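Local coordinates for protein GDP-L-fucose synthase (PDB 7M13) that acts as an NADPH-binding GDP-D-glycero-L-gluco-heptose synthase in capsular polysaccharide biosynthesis and is related to the epimerase-reductases that make GDP-L-fucose, at residues 17-22 / 245-250; 25-30 / 249-254; 183-188 / 340-345. All coordinates share one frame; numbering follows the deposited sequence.

Contact 1: 17-22 / 245-250. With NAP (NADP nicotinamide-adenine-dinucleotide phosphate), chain E.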
loop_
_atom_site.group_PDB
_atom_site.type_symbol
_atom_site.label_atom_id
_atom_site.label_comp_id
_atom_site.label_asym_id
_atom_site.label_seq_id
_atom_site.Cartn_x
_atom_site.Cartn_y
_atom_site.Cartn_z
ATOM N N LYS B 17 -8.844 17.662 16.328
ATOM C CA LYS B 17 -8.397 17.787 17.745
ATOM C C LYS B 17 -6.927 17.400 17.913
ATOM O O LYS B 17 -6.375 17.601 18.993
ATOM C CB LYS B 17 -9.294 16.962 18.669
ATOM C CG LYS B 17 -10.764 17.364 18.657
ATOM C CD LYS B 17 -10.981 18.760 19.174
ATOM C CE LYS B 17 -11.257 18.805 20.665
ATOM N NZ LYS B 17 -12.501 18.078 21.028
ATOM N N GLY B 18 -6.271 16.880 16.885
ATOM C CA GLY B 18 -4.846 16.526 16.976
ATOM C C GLY B 18 -3.956 17.741 16.821
ATOM O O GLY B 18 -4.436 18.901 16.711
ATOM N N THR B 19 -2.654 17.544 16.870
ATOM C CA THR B 19 -1.699 18.676 16.898
ATOM C C THR B 19 -1.822 19.502 15.603
ATOM O O THR B 19 -1.984 20.743 15.655
ATOM C CB THR B 19 -0.288 18.168 17.165
ATOM O OG1 THR B 19 -0.323 17.543 18.452
ATOM C CG2 THR B 19 0.728 19.282 17.138
ATOM N N ALA B 20 -1.719 18.862 14.444
ATOM C CA ALA B 20 -1.813 19.547 13.145
ATOM C C ALA B 20 -3.230 20.088 12.981
ATOM O O ALA B 20 -3.366 21.208 12.510
ATOM C CB ALA B 20 -1.433 18.607 12.015
ATOM N N GLY B 21 -4.252 19.321 13.344
ATOM C CA GLY B 21 -5.630 19.761 13.111
ATOM C C GLY B 21 -5.923 21.004 13.925
ATOM O O GLY B 21 -6.535 21.925 13.377
ATOM N N THR B 22 -5.463 21.039 15.172
ATOM C CA THR B 22 -5.742 22.214 16.032
ATOM C C THR B 22 -5.053 23.429 15.410
ATOM O O THR B 22 -5.645 24.518 15.390
ATOM C CB THR B 22 -5.287 21.976 17.468
ATOM O OG1 THR B 22 -6.018 20.880 18.017
ATOM C CG2 THR B 22 -5.480 23.230 18.285
ATOM N N ILE B 245 9.304 20.319 12.890
ATOM C CA ILE B 245 8.515 21.392 12.254
ATOM C C ILE B 245 7.439 21.786 13.259
ATOM O O ILE B 245 6.774 20.904 13.817
ATOM C CB ILE B 245 7.962 21.006 10.861
ATOM C CG1 ILE B 245 7.305 22.215 10.188
ATOM C CG2 ILE B 245 7.038 19.790 10.934
ATOM C CD1 ILE B 245 6.820 21.984 8.762
ATOM N N HIS B 246 7.317 23.088 13.469
ATOM C CA HIS B 246 6.278 23.645 14.348
ATOM C C HIS B 246 4.949 23.576 13.605
ATOM O O HIS B 246 4.911 23.914 12.411
ATOM C CB HIS B 246 6.675 25.063 14.742
ATOM C CG HIS B 246 5.817 25.659 15.798
ATOM N ND1 HIS B 246 4.587 26.204 15.520
ATOM C CD2 HIS B 246 6.006 25.779 17.137
ATOM C CE1 HIS B 246 4.051 26.656 16.646
ATOM N NE2 HIS B 246 4.919 26.423 17.663
ATOM N N SER B 247 3.879 23.300 14.330
ATOM C CA SER B 247 2.549 23.134 13.708
ATOM C C SER B 247 2.050 24.434 13.054
ATOM O O SER B 247 1.225 24.322 12.130
ATOM C CB SER B 247 1.601 22.560 14.663
ATOM O OG SER B 247 1.475 23.420 15.791
ATOM N N ASP B 248 2.514 25.626 13.445
ATOM C CA ASP B 248 2.151 26.857 12.704
ATOM C C ASP B 248 2.810 26.862 11.322
ATOM O O ASP B 248 2.195 27.366 10.373
ATOM C CB ASP B 248 2.499 28.136 13.468
ATOM C CG ASP B 248 1.561 28.463 14.612
ATOM O OD1 ASP B 248 0.467 27.854 14.694
ATOM O OD2 ASP B 248 1.953 29.331 15.425
ATOM N N ASP B 249 4.051 26.369 11.217
ATOM C CA ASP B 249 4.743 26.211 9.925
ATOM C C ASP B 249 4.034 25.118 9.111
ATOM O O ASP B 249 3.866 25.336 7.908
ATOM C CB ASP B 249 6.241 25.955 10.110
ATOM C CG ASP B 249 7.116 27.218 10.097
ATOM O OD1 ASP B 249 6.703 28.241 9.487
ATOM O OD2 ASP B 249 8.222 27.150 10.661
ATOM N N LEU B 250 3.614 24.018 9.733
ATOM C CA LEU B 250 2.831 22.984 9.022
ATOM C C LEU B 250 1.532 23.612 8.499
ATOM O O LEU B 250 1.198 23.455 7.315
ATOM C CB LEU B 250 2.551 21.793 9.937
ATOM C CG LEU B 250 1.736 20.702 9.264
ATOM C CD1 LEU B 250 2.039 19.348 9.875
ATOM C CD2 LEU B 250 0.250 21.008 9.329
HETATM P PA NAP E . -2.515 13.437 16.192
HETATM O O1A NAP E . -2.055 12.062 16.575
HETATM O O2A NAP E . -2.168 14.567 17.132
HETATM O O5B NAP E . -4.071 13.502 15.994
HETATM C C5B NAP E . -4.747 12.529 15.198
HETATM C C4B NAP E . -6.208 12.837 15.290
HETATM O O4B NAP E . -6.892 11.916 14.408
HETATM C C3B NAP E . -6.820 12.649 16.693
HETATM O O3B NAP E . -7.501 13.837 17.079
HETATM C C2B NAP E . -7.727 11.435 16.527
HETATM O O2B NAP E . -8.935 11.511 17.286
HETATM C C1B NAP E . -8.083 11.508 15.047
HETATM N N9A NAP E . -8.488 10.216 14.534
HETATM C C8A NAP E . -7.763 9.065 14.492
HETATM N N7A NAP E . -8.443 8.022 14.077
HETATM C C5A NAP E . -9.707 8.520 13.842
HETATM C C6A NAP E . -10.891 7.904 13.401
HETATM N N6A NAP E . -11.008 6.595 13.149
HETATM N N1A NAP E . -11.981 8.695 13.285
HETATM C C2A NAP E . -11.874 10.000 13.568
HETATM N N3A NAP E . -10.812 10.682 14.000
HETATM C C4A NAP E . -9.754 9.870 14.123
HETATM O O3 NAP E . -1.944 13.775 14.739
HETATM P PN NAP E . -0.751 14.741 14.350
HETATM O O1N NAP E . 0.410 14.412 15.205
HETATM O O2N NAP E . -1.300 16.112 14.342
HETATM O O5D NAP E . -0.462 14.254 12.843
HETATM C C5D NAP E . -1.095 14.878 11.750
HETATM C C4D NAP E . -0.585 14.230 10.494
HETATM O O4D NAP E . 0.843 14.469 10.364
HETATM C C3D NAP E . -0.778 12.709 10.426
HETATM O O3D NAP E . -1.048 12.290 9.081
HETATM C C2D NAP E . 0.558 12.217 10.907
HETATM O O2D NAP E . 0.838 10.870 10.542
HETATM C C1D NAP E . 1.502 13.208 10.256
HETATM N N1N NAP E . 2.812 13.227 10.945
HETATM C C2N NAP E . 2.930 13.595 12.256
HETATM C C3N NAP E . 4.125 13.518 12.888
HETATM C C7N NAP E . 4.309 13.892 14.316
HETATM O O7N NAP E . 5.468 13.961 14.774
HETATM N N7N NAP E . 3.222 14.146 15.038
HETATM C C4N NAP E . 5.307 13.106 12.159
HETATM C C5N NAP E . 5.118 12.773 10.765
HETATM C C6N NAP E . 3.928 12.769 10.247
HETATM P P2B NAP E . -8.929 11.165 18.866
HETATM O O1X NAP E . -8.317 12.386 19.495
HETATM O O2X NAP E . -8.207 9.912 19.092
HETATM O O3X NAP E . -10.424 10.997 19.200
HETATM O O HOH W 1 -0.911 22.474 17.426
#

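Contact 2: 25-30 / 249-254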
loop_
_atom_site.group_PDB
_atom_site.type_symbol
_atom_site.label_atom_id
_atom_site.label_comp_id
_atom_site.label_asym_id
_atom_site.label_seq_id
_atom_site.Cartn_x
_atom_site.Cartn_y
_atom_site.Cartn_z
ATOM N N VAL B 25 -6.999 24.621 12.299
ATOM C CA VAL B 25 -8.253 25.327 12.690
ATOM C C VAL B 25 -7.873 26.747 13.105
ATOM O O VAL B 25 -8.478 27.688 12.593
ATOM C CB VAL B 25 -9.038 24.610 13.792
ATOM C CG1 VAL B 25 -10.176 25.507 14.283
ATOM C CG2 VAL B 25 -9.605 23.267 13.374
ATOM N N GLU B 26 -6.902 26.904 14.002
ATOM C CA GLU B 26 -6.556 28.264 14.525
ATOM C C GLU B 26 -6.010 29.171 13.419
ATOM O O GLU B 26 -6.360 30.369 13.375
ATOM C CB GLU B 26 -5.568 28.148 15.681
ATOM C CG GLU B 26 -6.205 27.568 16.922
ATOM C CD GLU B 26 -5.227 27.326 18.060
ATOM O OE1 GLU B 26 -3.986 27.397 17.813
ATOM O OE2 GLU B 26 -5.708 27.027 19.176
ATOM N N ASN B 27 -5.109 28.685 12.581
ATOM C CA ASN B 27 -4.468 29.475 11.511
ATOM C C ASN B 27 -5.500 29.838 10.426
ATOM O O ASN B 27 -5.482 30.968 9.936
ATOM C CB ASN B 27 -3.275 28.728 10.929
ATOM C CG ASN B 27 -2.045 28.989 11.760
ATOM O OD1 ASN B 27 -1.451 30.051 11.598
ATOM N ND2 ASN B 27 -1.745 28.119 12.712
ATOM N N LEU B 28 -6.419 28.937 10.071
ATOM C CA LEU B 28 -7.491 29.265 9.102
ATOM C C LEU B 28 -8.393 30.371 9.692
ATOM O O LEU B 28 -8.614 31.321 8.961
ATOM C CB LEU B 28 -8.271 27.993 8.789
ATOM C CG LEU B 28 -7.529 27.035 7.867
ATOM C CD1 LEU B 28 -8.187 25.685 7.919
ATOM C CD2 LEU B 28 -7.488 27.570 6.443
ATOM N N GLN B 29 -8.842 30.219 10.936
ATOM C CA GLN B 29 -9.736 31.236 11.575
ATOM C C GLN B 29 -9.001 32.582 11.560
ATOM O O GLN B 29 -9.617 33.638 11.221
ATOM C CB GLN B 29 -10.167 30.743 12.943
ATOM C CG GLN B 29 -11.231 29.662 12.850
ATOM C CD GLN B 29 -11.564 28.994 14.161
ATOM O OE1 GLN B 29 -10.775 28.991 15.108
ATOM N NE2 GLN B 29 -12.714 28.356 14.195
ATOM N N LYS B 30 -7.712 32.590 11.876
ATOM C CA LYS B 30 -6.954 33.866 12.003
ATOM C C LYS B 30 -6.893 34.595 10.651
ATOM O O LYS B 30 -6.685 35.836 10.622
ATOM C CB LYS B 30 -5.558 33.617 12.578
ATOM C CG LYS B 30 -4.725 34.885 12.736
ATOM C CD LYS B 30 -3.237 34.666 12.960
ATOM C CE LYS B 30 -2.541 35.929 13.428
ATOM N NZ LYS B 30 -1.472 35.594 14.395
ATOM N N ASP B 249 4.051 26.369 11.217
ATOM C CA ASP B 249 4.743 26.211 9.925
ATOM C C ASP B 249 4.034 25.118 9.111
ATOM O O ASP B 249 3.866 25.336 7.908
ATOM C CB ASP B 249 6.241 25.955 10.110
ATOM C CG ASP B 249 7.116 27.218 10.097
ATOM O OD1 ASP B 249 6.703 28.241 9.487
ATOM O OD2 ASP B 249 8.222 27.150 10.661
ATOM N N LEU B 250 3.614 24.018 9.733
ATOM C CA LEU B 250 2.831 22.984 9.022
ATOM C C LEU B 250 1.532 23.612 8.499
ATOM O O LEU B 250 1.198 23.455 7.315
ATOM C CB LEU B 250 2.551 21.793 9.937
ATOM C CG LEU B 250 1.736 20.702 9.264
ATOM C CD1 LEU B 250 2.039 19.348 9.875
ATOM C CD2 LEU B 250 0.250 21.008 9.329
ATOM N N ALA B 251 0.819 24.370 9.339
ATOM C CA ALA B 251 -0.438 24.994 8.890
ATOM C C ALA B 251 -0.139 25.956 7.743
ATOM O O ALA B 251 -0.834 25.957 6.718
ATOM C CB ALA B 251 -1.111 25.675 10.044
ATOM N N ASP B 252 0.918 26.764 7.867
ATOM C CA ASP B 252 1.275 27.752 6.811
ATOM C C ASP B 252 1.528 27.042 5.480
ATOM O O ASP B 252 1.021 27.514 4.455
ATOM C CB ASP B 252 2.535 28.567 7.114
ATOM C CG ASP B 252 2.324 29.711 8.084
ATOM O OD1 ASP B 252 1.145 29.972 8.410
ATOM O OD2 ASP B 252 3.342 30.338 8.486
ATOM N N VAL B 253 2.327 25.973 5.472
ATOM C CA VAL B 253 2.674 25.322 4.178
ATOM C C VAL B 253 1.436 24.575 3.661
ATOM O O VAL B 253 1.235 24.526 2.461
ATOM C CB VAL B 253 3.939 24.427 4.205
ATOM C CG1 VAL B 253 3.799 23.226 5.123
ATOM C CG2 VAL B 253 4.348 24.025 2.801
ATOM N N ALA B 254 0.617 24.019 4.552
ATOM C CA ALA B 254 -0.626 23.350 4.111
ATOM C C ALA B 254 -1.559 24.351 3.446
ATOM O O ALA B 254 -2.100 24.076 2.348
ATOM C CB ALA B 254 -1.260 22.639 5.279
HETATM O O HOH W 2 1.357 30.444 10.868
#

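Contact 3: 183-188 / 340-345. With NAP (NADP nicotinamide-adenine-dinucleotide phosphate), chain E.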
loop_
_atom_site.group_PDB
_atom_site.type_symbol
_atom_site.label_atom_id
_atom_site.label_comp_id
_atom_site.label_asym_id
_atom_site.label_seq_id
_atom_site.Cartn_x
_atom_site.Cartn_y
_atom_site.Cartn_z
ATOM N N ARG B 183 6.404 11.580 21.207
ATOM C CA ARG B 183 6.316 12.993 20.768
ATOM C C ARG B 183 7.524 13.715 21.347
ATOM O O ARG B 183 7.403 14.264 22.478
ATOM C CB ARG B 183 4.978 13.583 21.183
ATOM C CG ARG B 183 3.834 12.905 20.455
ATOM C CD ARG B 183 2.535 13.598 20.687
ATOM N NE ARG B 183 1.478 12.781 20.116
ATOM C CZ ARG B 183 0.834 13.036 18.980
ATOM N NH1 ARG B 183 -0.120 12.201 18.595
ATOM N NH2 ARG B 183 1.100 14.126 18.267
ATOM N N VAL B 184 8.641 13.667 20.615
ATOM C CA VAL B 184 10.005 13.835 21.197
ATOM C C VAL B 184 10.071 15.227 21.834
ATOM O O VAL B 184 10.466 15.321 23.012
ATOM C CB VAL B 184 11.125 13.629 20.154
ATOM C CG1 VAL B 184 12.481 14.087 20.670
ATOM C CG2 VAL B 184 11.197 12.184 19.690
ATOM N N LEU B 185 9.746 16.286 21.085
ATOM C CA LEU B 185 10.022 17.661 21.576
ATOM C C LEU B 185 9.023 18.011 22.675
ATOM O O LEU B 185 9.433 18.445 23.746
ATOM C CB LEU B 185 10.038 18.655 20.413
ATOM C CG LEU B 185 10.681 20.012 20.685
ATOM C CD1 LEU B 185 11.840 19.914 21.669
ATOM C CD2 LEU B 185 11.146 20.676 19.403
ATOM N N PRO B 186 7.695 17.805 22.522
ATOM C CA PRO B 186 6.771 18.099 23.617
ATOM C C PRO B 186 7.126 17.371 24.918
ATOM O O PRO B 186 7.031 18.006 25.956
ATOM C CB PRO B 186 5.400 17.661 23.072
ATOM C CG PRO B 186 5.557 17.878 21.571
ATOM C CD PRO B 186 6.977 17.428 21.288
ATOM N N ALA B 187 7.553 16.110 24.834
ATOM C CA ALA B 187 7.910 15.275 26.010
ATOM C C ALA B 187 9.205 15.792 26.634
ATOM O O ALA B 187 9.278 15.845 27.873
ATOM C CB ALA B 187 8.072 13.828 25.633
ATOM N N LEU B 188 10.192 16.148 25.808
ATOM C CA LEU B 188 11.463 16.734 26.292
ATOM C C LEU B 188 11.146 18.008 27.085
ATOM O O LEU B 188 11.669 18.153 28.208
ATOM C CB LEU B 188 12.375 17.011 25.090
ATOM C CG LEU B 188 13.828 17.340 25.428
ATOM C CD1 LEU B 188 14.450 16.271 26.310
ATOM C CD2 LEU B 188 14.628 17.498 24.148
ATOM N N LYS B 340 10.041 28.003 22.744
ATOM C CA LYS B 340 9.573 29.106 23.624
ATOM C C LYS B 340 8.048 29.242 23.503
ATOM O O LYS B 340 7.379 29.242 24.563
ATOM C CB LYS B 340 10.272 30.418 23.276
ATOM C CG LYS B 340 11.638 30.621 23.908
ATOM C CD LYS B 340 12.092 32.067 23.823
ATOM C CE LYS B 340 13.347 32.347 24.618
ATOM N NZ LYS B 340 14.340 33.093 23.810
ATOM N N MET B 341 7.513 29.341 22.272
ATOM C CA MET B 341 6.053 29.487 22.039
ATOM C C MET B 341 5.339 28.324 22.740
ATOM O O MET B 341 4.297 28.561 23.383
ATOM C CB MET B 341 5.693 29.479 20.548
ATOM C CG MET B 341 6.359 30.567 19.724
ATOM S SD MET B 341 6.168 30.242 17.928
ATOM C CE MET B 341 4.423 30.612 17.767
ATOM N N MET B 342 5.856 27.095 22.581
ATOM C CA MET B 342 5.235 25.858 23.110
ATOM C C MET B 342 5.271 25.889 24.651
ATOM O O MET B 342 4.245 25.536 25.281
ATOM C CB MET B 342 5.955 24.616 22.569
ATOM C CG MET B 342 5.297 23.316 22.989
ATOM S SD MET B 342 5.968 21.821 22.178
ATOM C CE MET B 342 7.715 21.967 22.548
ATOM N N TYR B 343 6.381 26.332 25.249
ATOM C CA TYR B 343 6.533 26.371 26.734
ATOM C C TYR B 343 5.569 27.406 27.327
ATOM O O TYR B 343 4.924 27.112 28.346
ATOM C CB TYR B 343 7.974 26.658 27.171
ATOM C CG TYR B 343 8.223 26.402 28.644
ATOM C CD1 TYR B 343 7.742 25.260 29.266
ATOM C CD2 TYR B 343 8.937 27.307 29.419
ATOM C CE1 TYR B 343 7.954 25.021 30.616
ATOM C CE2 TYR B 343 9.154 27.086 30.774
ATOM C CZ TYR B 343 8.668 25.938 31.370
ATOM O OH TYR B 343 8.880 25.695 32.695
ATOM N N GLU B 344 5.450 28.580 26.707
ATOM C CA GLU B 344 4.511 29.633 27.173
ATOM C C GLU B 344 3.103 29.031 27.244
ATOM O O GLU B 344 2.447 29.197 28.288
ATOM C CB GLU B 344 4.585 30.868 26.277
ATOM C CG GLU B 344 5.915 31.598 26.381
ATOM C CD GLU B 344 6.255 32.110 27.774
ATOM O OE1 GLU B 344 7.041 31.438 28.480
ATOM O OE2 GLU B 344 5.732 33.181 28.151
ATOM N N TRP B 345 2.655 28.325 26.199
ATOM C CA TRP B 345 1.306 27.702 26.201
ATOM C C TRP B 345 1.261 26.623 27.285
ATOM O O TRP B 345 0.220 26.516 27.969
ATOM C CB TRP B 345 0.888 27.126 24.840
ATOM C CG TRP B 345 -0.543 26.679 24.868
ATOM C CD1 TRP B 345 -1.640 27.491 24.931
ATOM C CD2 TRP B 345 -1.040 25.328 24.925
ATOM N NE1 TRP B 345 -2.784 26.742 24.986
ATOM C CE2 TRP B 345 -2.449 25.412 24.980
ATOM C CE3 TRP B 345 -0.444 24.062 24.908
ATOM C CZ2 TRP B 345 -3.262 24.280 25.022
ATOM C CZ3 TRP B 345 -1.249 22.941 24.949
ATOM C CH2 TRP B 345 -2.639 23.051 25.007
HETATM P PA NAP E . -2.515 13.437 16.192
HETATM O O1A NAP E . -2.055 12.062 16.575
HETATM O O2A NAP E . -2.168 14.567 17.132
HETATM O O5B NAP E . -4.071 13.502 15.994
HETATM C C5B NAP E . -4.747 12.529 15.198
HETATM C C4B NAP E . -6.208 12.837 15.290
HETATM O O4B NAP E . -6.892 11.916 14.408
HETATM C C3B NAP E . -6.820 12.649 16.693
HETATM O O3B NAP E . -7.501 13.837 17.079
HETATM C C2B NAP E . -7.727 11.435 16.527
HETATM O O2B NAP E . -8.935 11.511 17.286
HETATM C C1B NAP E . -8.083 11.508 15.047
HETATM N N9A NAP E . -8.488 10.216 14.534
HETATM C C8A NAP E . -7.763 9.065 14.492
HETATM N N7A NAP E . -8.443 8.022 14.077
HETATM C C5A NAP E . -9.707 8.520 13.842
HETATM C C6A NAP E . -10.891 7.904 13.401
HETATM N N6A NAP E . -11.008 6.595 13.149
HETATM N N1A NAP E . -11.981 8.695 13.285
HETATM C C2A NAP E . -11.874 10.000 13.568
HETATM N N3A NAP E . -10.812 10.682 14.000
HETATM C C4A NAP E . -9.754 9.870 14.123
HETATM O O3 NAP E . -1.944 13.775 14.739
HETATM P PN NAP E . -0.751 14.741 14.350
HETATM O O1N NAP E . 0.410 14.412 15.205
HETATM O O2N NAP E . -1.300 16.112 14.342
HETATM O O5D NAP E . -0.462 14.254 12.843
HETATM C C5D NAP E . -1.095 14.878 11.750
HETATM C C4D NAP E . -0.585 14.230 10.494
HETATM O O4D NAP E . 0.843 14.469 10.364
HETATM C C3D NAP E . -0.778 12.709 10.426
HETATM O O3D NAP E . -1.048 12.290 9.081
HETATM C C2D NAP E . 0.558 12.217 10.907
HETATM O O2D NAP E . 0.838 10.870 10.542
HETATM C C1D NAP E . 1.502 13.208 10.256
HETATM N N1N NAP E . 2.812 13.227 10.945
HETATM C C2N NAP E . 2.930 13.595 12.256
HETATM C C3N NAP E . 4.125 13.518 12.888
HETATM C C7N NAP E . 4.309 13.892 14.316
HETATM O O7N NAP E . 5.468 13.961 14.774
HETATM N N7N NAP E . 3.222 14.146 15.038
HETATM C C4N NAP E . 5.307 13.106 12.159
HETATM C C5N NAP E . 5.118 12.773 10.765
HETATM C C6N NAP E . 3.928 12.769 10.247
HETATM P P2B NAP E . -8.929 11.165 18.866
HETATM O O1X NAP E . -8.317 12.386 19.495
HETATM O O2X NAP E . -8.207 9.912 19.092
HETATM O O3X NAP E . -10.424 10.997 19.200
#

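Contact 1: 17-22 / 245-250
Ala20 and Leu250 meet through their methyl groups, with Ala20 CB 4.0 Å from Leu250 CD2 and nearly as close to CD1, so the alanine sits against the forked end of the leucine. A second touch is made by the preceding residue, Thr19, with Ser247, about one helical turn before Leu250. In Thr19 the first torsion (chi1 -61°) sets CG2 anti to the backbone N, which sends this methyl to Ser247 CB at 4.2 Å and turns OG1 toward the cofactor pyrophosphate. No direct hydrogen bond joins the segments. Instead a water donates to Thr19 O at 2.7 Å and accepts from Ser247 OG at 3.0 Å, giving the serine hydroxyl a partner across the interface.

Residues 15-21 form the glycine-rich GxxGxxG turn of a Rossmann fold, where the N terminus of helix 19-30 faces the NADP pyrophosphate. Thr19 N donates to O2A of NADP at 3.0 Å. Ala20 N donates to O2N of NADP at 2.8 Å in an almost straight bond (176°). Gly18, the N-cap, has no side chain, and its CA approaches O5B of the cofactor to 3.3 Å. Its carbonyl oxygen is gripped twice by Thr22, backbone N and OG1 arriving from opposite faces of the carbonyl plane. The second helix also has its start secured: His246 is the N-cap, and its ND1 accepts from Asp248 N at 3.0 Å, the nitrogen lying 21° out of the imidazole plane. His246 packs edge-to-face with Tyr171, while Leu170 touches Thr19, Ala20 and Leu250.

Contact 2: 25-30 / 249-254
Asn27 lays its side chain against the methyl group of Ala251. Ala251 CB is 3.7 Å from Asn27 ND2 and 3.8 Å from Asn27 CB, so the methyl is met by both the aliphatic base of the asparagine and the nitrogen of its amide. The two alpha carbons are 6.6 Å apart, a close approach, consistent with the small side chain of Ala251 at this point. On the flank of this touch lies Asp252, which has two conformers. In the one described here, Asn27 OD1 comes to 4.1 Å from Asp252 OD1, and the two flat groups stand nearly perpendicular, their planes 80° apart. A water lies between the two oxygens, 2.9 Å from Asn27 OD1, to which it probably donates; the link on to Asp252 is doubtful, being unusually short and resting on one conformer.

What fixes the amide lies just beyond. With CG beside the backbone N (chi1 -85°), Asn27 ND2 donates both to Ala23 O, one turn earlier in its own helix, and to Asp248 OD1 across the interface. Two acceptors at the nitrogen set the rotation of the amide and leave OD1 directed to the water. In the same conformer, Asp252 OD1 also forms a salt bridge with Arg31, its stronger partner.

Further out, Leu24 extends the apolar seam by touching both Ala251 and Ala254, while Asp249, pointing away from the seam, accepts from the backbone N of Lys332 and Ile333. Helices 19-30 and 247-260 thus lie side by side against the Rossmann sheet, with Leu250 and Ala254 packed on Phe109 of strand 105-111 and Leu250 also reaching Leu167 and Leu170 of strand 162-171.

Contact 3: 183-188 / 340-345
Met342 carries this contact alone from its side, reaching across to Leu185 and Pro186. CB points at helix 184-199, and CG stands anti to the backbone N (chi1 -175°), so the chain runs straight out from its own helix before anything touches. SD is the first atom to arrive, 4.0 Å from Pro186 CG and almost as near to Pro186 CA; the two side chains cross at about a right angle. A bend at the last torsion (chi3 54°) then carries CE to the neighbouring residue, where it rests 4.0 Å from Leu185 CG and close to Leu185 O. The thioether is therefore spread over two consecutive residues of the first turn. Tyr171 touches all three side chains, Phe244 backs Leu185, and Phe177 covers Met342.

The same turn begins at a residue that binds the cofactor. Arg183 is the N-cap residue of helix 184-199, and its extended side chain leaves in another direction to bind both phosphates of the NADP pyrophosphate. NH1 donates to O1A at 2.8 Å, with the oxygen at the edge of the guanidinium and near its plane, while NH2 makes a longer bond of 3.2 Å to O1N. Arg183 thus adds a side-chain grip on the pyrophosphate to the Rossmann-fold NADP site of this NAD(P)-dependent epimerase/dehydratase family member.

In the fold
Contacts 1 and 2 follow the same pair of helices, 19-30 and 247-260, and share Asp249 and Leu250; they touch where Asn27 meets Asp248. Contact 1, about 7 Å from the chain centre, is buried and joins methyl packing to the pyrophosphate-binding turn. Contact 2, farther along the helices and only partly buried, turns to amide, carboxylate and water. Contact 3 uses different helices, 184-199 and 335-347, yet is buried and purely apolar across its segments. It meets contact 1 through Met341, which packs on His246 and Asp248, and through the bound NADP, whose phosphates are held by backbone nitrogens in 17-22 and a guanidinium in 183-188.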